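Local coordinates for protein TETR family transcriptional repressor LFRR (Mycobacterium smegmatis, PDB 2V57) that represses transcription of the lfrRA efflux-pump operon by binding directly to its promoter region, and can also bind the drug proflavine, at residues D69-A74 with L97-I102. Numbering follows the deposited sequence.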
ATOM      1  N   ASP B  69       1.934 -11.856  12.647  1.00 21.69           N
ATOM      2  CA  ASP B  69       1.805 -13.191  13.261  1.00 23.82           C
ATOM      3  C   ASP B  69       0.666 -14.003  12.621  1.00 23.91           C
ATOM      4  O   ASP B  69       0.817 -15.199  12.325  1.00 21.09           O
ATOM      5  CB  ASP B  69       1.487 -13.095  14.757  1.00 28.43           C
ATOM      6  CG  ASP B  69       2.654 -12.620  15.599  1.00 30.50           C
ATOM      7  OD1 ASP B  69       3.828 -12.684  15.155  1.00 27.91           O
ATOM      8  OD2 ASP B  69       2.367 -12.190  16.738  1.00 31.69           O
ATOM      9  N   LEU B  70      -0.488 -13.363  12.457  1.00 20.18           N
ATOM     10  CA  LEU B  70      -1.651 -14.027  11.865  1.00 24.09           C
ATOM     11  C   LEU B  70      -1.360 -14.442  10.438  1.00 20.99           C
ATOM     12  O   LEU B  70      -1.788 -15.510   9.993  1.00 22.49           O
ATOM     13  CB  LEU B  70      -2.855 -13.110  11.884  1.00 21.61           C
ATOM     14  CG  LEU B  70      -3.397 -12.767  13.267  1.00 24.42           C
ATOM     15  CD1 LEU B  70      -4.423 -11.638  13.160  1.00 32.35           C
ATOM     16  CD2 LEU B  70      -3.994 -14.003  13.877  1.00 21.09           C
ATOM     17  N   SER B  71      -0.628 -13.590   9.731  1.00 20.34           N
ATOM     18  CA  SER B  71      -0.269 -13.847   8.341  1.00 22.64           C
ATOM     19  C   SER B  71       0.588 -15.110   8.225  1.00 25.54           C
ATOM     20  O   SER B  71       0.350 -15.975   7.362  1.00 23.66           O
ATOM     21  CB  SER B  71       0.467 -12.644   7.768  1.00 21.09           C
ATOM     22  OG  SER B  71       0.978 -12.940   6.491  1.00 21.99           O
ATOM     23  N   ASN B  72       1.579 -15.215   9.105  1.00 22.07           N
ATOM     24  CA  ASN B  72       2.439 -16.399   9.176  1.00 21.60           C
ATOM     25  C   ASN B  72       1.681 -17.660   9.541  1.00 19.01           C
ATOM     26  O   ASN B  72       1.914 -18.724   8.963  1.00 26.66           O
ATOM     27  CB  ASN B  72       3.585 -16.173  10.179  1.00 20.81           C
ATOM     28  CG  ASN B  72       4.674 -15.284   9.616  1.00 28.09           C
ATOM     29  OD1 ASN B  72       4.917 -15.276   8.408  1.00 27.41           O
ATOM     30  ND2 ASN B  72       5.337 -14.529  10.489  1.00 26.31           N
ATOM     31  N   ALA B  73       0.785 -17.558  10.507  1.00 23.40           N
ATOM     32  CA  ALA B  73       0.021 -18.730  10.917  1.00 25.75           C
ATOM     33  C   ALA B  73      -0.892 -19.165   9.776  1.00 26.40           C
ATOM     34  O   ALA B  73      -1.095 -20.362   9.552  1.00 26.05           O
ATOM     35  CB  ALA B  73      -0.782 -18.446  12.168  1.00 26.24           C
ATOM     36  N   ALA B  74      -1.423 -18.192   9.035  1.00 29.58           N
ATOM     37  CA  ALA B  74      -2.366 -18.498   7.963  1.00 29.39           C
ATOM     38  C   ALA B  74      -1.699 -19.206   6.783  1.00 30.38           C
ATOM     39  O   ALA B  74      -2.271 -20.126   6.195  1.00 32.38           O
ATOM     40  CB  ALA B  74      -3.080 -17.246   7.504  1.00 27.80           C
ATOM     41  N   LEU B  97      -6.163 -13.209   2.113  1.00 17.04           N
ATOM     42  CA  LEU B  97      -7.321 -12.349   1.897  1.00 21.85           C
ATOM     43  C   LEU B  97      -8.183 -12.311   3.167  1.00 30.13           C
ATOM     44  O   LEU B  97      -8.742 -11.268   3.528  1.00 25.56           O
ATOM     45  CB  LEU B  97      -8.152 -12.810   0.697  1.00 17.27           C
ATOM     46  CG  LEU B  97      -9.206 -11.838   0.169  1.00 22.59           C
ATOM     47  CD1 LEU B  97      -8.598 -10.535  -0.363  1.00 29.38           C
ATOM     48  CD2 LEU B  97     -10.092 -12.514  -0.906  1.00 28.15           C
ATOM     49  N   ASP B  98      -8.256 -13.446   3.856  1.00 24.39           N
ATOM     50  CA  ASP B  98      -9.139 -13.571   5.007  1.00 30.41           C
ATOM     51  C   ASP B  98      -8.632 -12.794   6.234  1.00 30.03           C
ATOM     52  O   ASP B  98      -9.331 -12.688   7.235  1.00 33.65           O
ATOM     53  CB  ASP B  98      -9.377 -15.049   5.349  1.00 31.55           C
ATOM     54  CG  ASP B  98     -10.253 -15.763   4.313  1.00 36.14           C
ATOM     55  OD1 ASP B  98     -10.924 -15.089   3.502  1.00 34.34           O
ATOM     56  OD2 ASP B  98     -10.264 -17.009   4.311  1.00 39.03           O
ATOM     57  N   LEU B  99      -7.428 -12.243   6.152  1.00 27.03           N
ATOM     58  CA  LEU B  99      -6.919 -11.396   7.224  1.00 24.67           C
ATOM     59  C   LEU B  99      -7.731 -10.098   7.274  1.00 25.25           C
ATOM     60  O   LEU B  99      -7.817  -9.460   8.319  1.00 28.09           O
ATOM     61  CB  LEU B  99      -5.425 -11.066   7.025  1.00 24.40           C
ATOM     62  CG  LEU B  99      -4.401 -12.212   7.019  1.00 30.17           C
ATOM     63  CD1 LEU B  99      -3.031 -11.750   6.523  1.00 32.88           C
ATOM     64  CD2 LEU B  99      -4.287 -12.835   8.407  1.00 31.20           C
ATOM     65  N   GLY B 100      -8.298  -9.693   6.140  1.00 26.68           N
ATOM     66  CA  GLY B 100      -9.134  -8.509   6.097  1.00 28.83           C
ATOM     67  C   GLY B 100      -8.376  -7.215   5.840  1.00 30.45           C
ATOM     68  O   GLY B 100      -7.148  -7.201   5.744  1.00 24.03           O
ATOM     69  N   PRO B 101      -9.117  -6.110   5.714  1.00 31.53           N
ATOM     70  CA  PRO B 101      -8.550  -4.817   5.333  1.00 26.33           C
ATOM     71  C   PRO B 101      -7.625  -4.188   6.372  1.00 26.33           C
ATOM     72  O   PRO B 101      -7.046  -3.158   6.054  1.00 25.05           O
ATOM     73  CB  PRO B 101      -9.800  -3.944   5.120  1.00 33.13           C
ATOM     74  CG  PRO B 101     -10.857  -4.610   5.950  1.00 36.40           C
ATOM     75  CD  PRO B 101     -10.590  -6.067   5.763  1.00 36.10           C
ATOM     76  N   ILE B 102      -7.472  -4.756   7.568  1.00 21.65           N
ATOM     77  CA  ILE B 102      -6.507  -4.174   8.513  1.00 22.18           C
ATOM     78  C   ILE B 102      -5.089  -4.255   7.934  1.00 17.15           C
ATOM     79  O   ILE B 102      -4.194  -3.469   8.277  1.00 22.84           O
ATOM     80  CB  ILE B 102      -6.571  -4.825   9.925  1.00 23.52           C
ATOM     81  CG1 ILE B 102      -5.845  -3.944  10.958  1.00 21.13           C
ATOM     82  CG2 ILE B 102      -6.009  -6.249   9.907  1.00 21.97           C
ATOM     83  CD1 ILE B 102      -6.547  -2.596  11.193  1.00 18.97           C
TER
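Leu99 reaches from the loop 97-102 to helix 56-77 and sets its two methyls against consecutive residues of the helix, CD2 on Leu70 and CD1 on Ser71. In this all-helical TetR-family repressor, helix 56-77 follows the helix-turn-helix DNA-binding motif, and the loop joins helix 85-97 to helix 102-106. The forked end of Leu99 meets the helix near its backbone: CD2 lies 3.8 Å from Leu70 CB, while CD1 is 3.8 Å from Ser71 CB and nearly as close to Ser71 CA. In Leu99, CG lies anti to its own carbonyl carbon (chi1 -62°), and the branch is carried toward the helix; the closest CA pair, Ser71 and Leu99, is 7.2 Å apart. Leu70 touches Leu99 through CB, and its side chain also packs on Met24 of helix 11-27. No hydrogen bond crosses between the segments; the contact is apolar, carried by the methyls of Leu99. Ser71 OG is hydrogen-bonded to Gln96 OE1 at the end of helix 85-97, and the Ser71 side chain also touches Trp153 of helix 147-164. A type I turn from Leu97 to Gly100 carries Leu99 at its third position and is closed by Gly100 N on Leu97 O at 3.1 Å. Gly100, the first residue to leave helical angles, has positive phi (88°) and leads on to Pro101. Asp98, on the same turn, forms a salt bridge with Arg169. On the helix side, Leu99 CD2 lies 3.9 Å from Leu70 C.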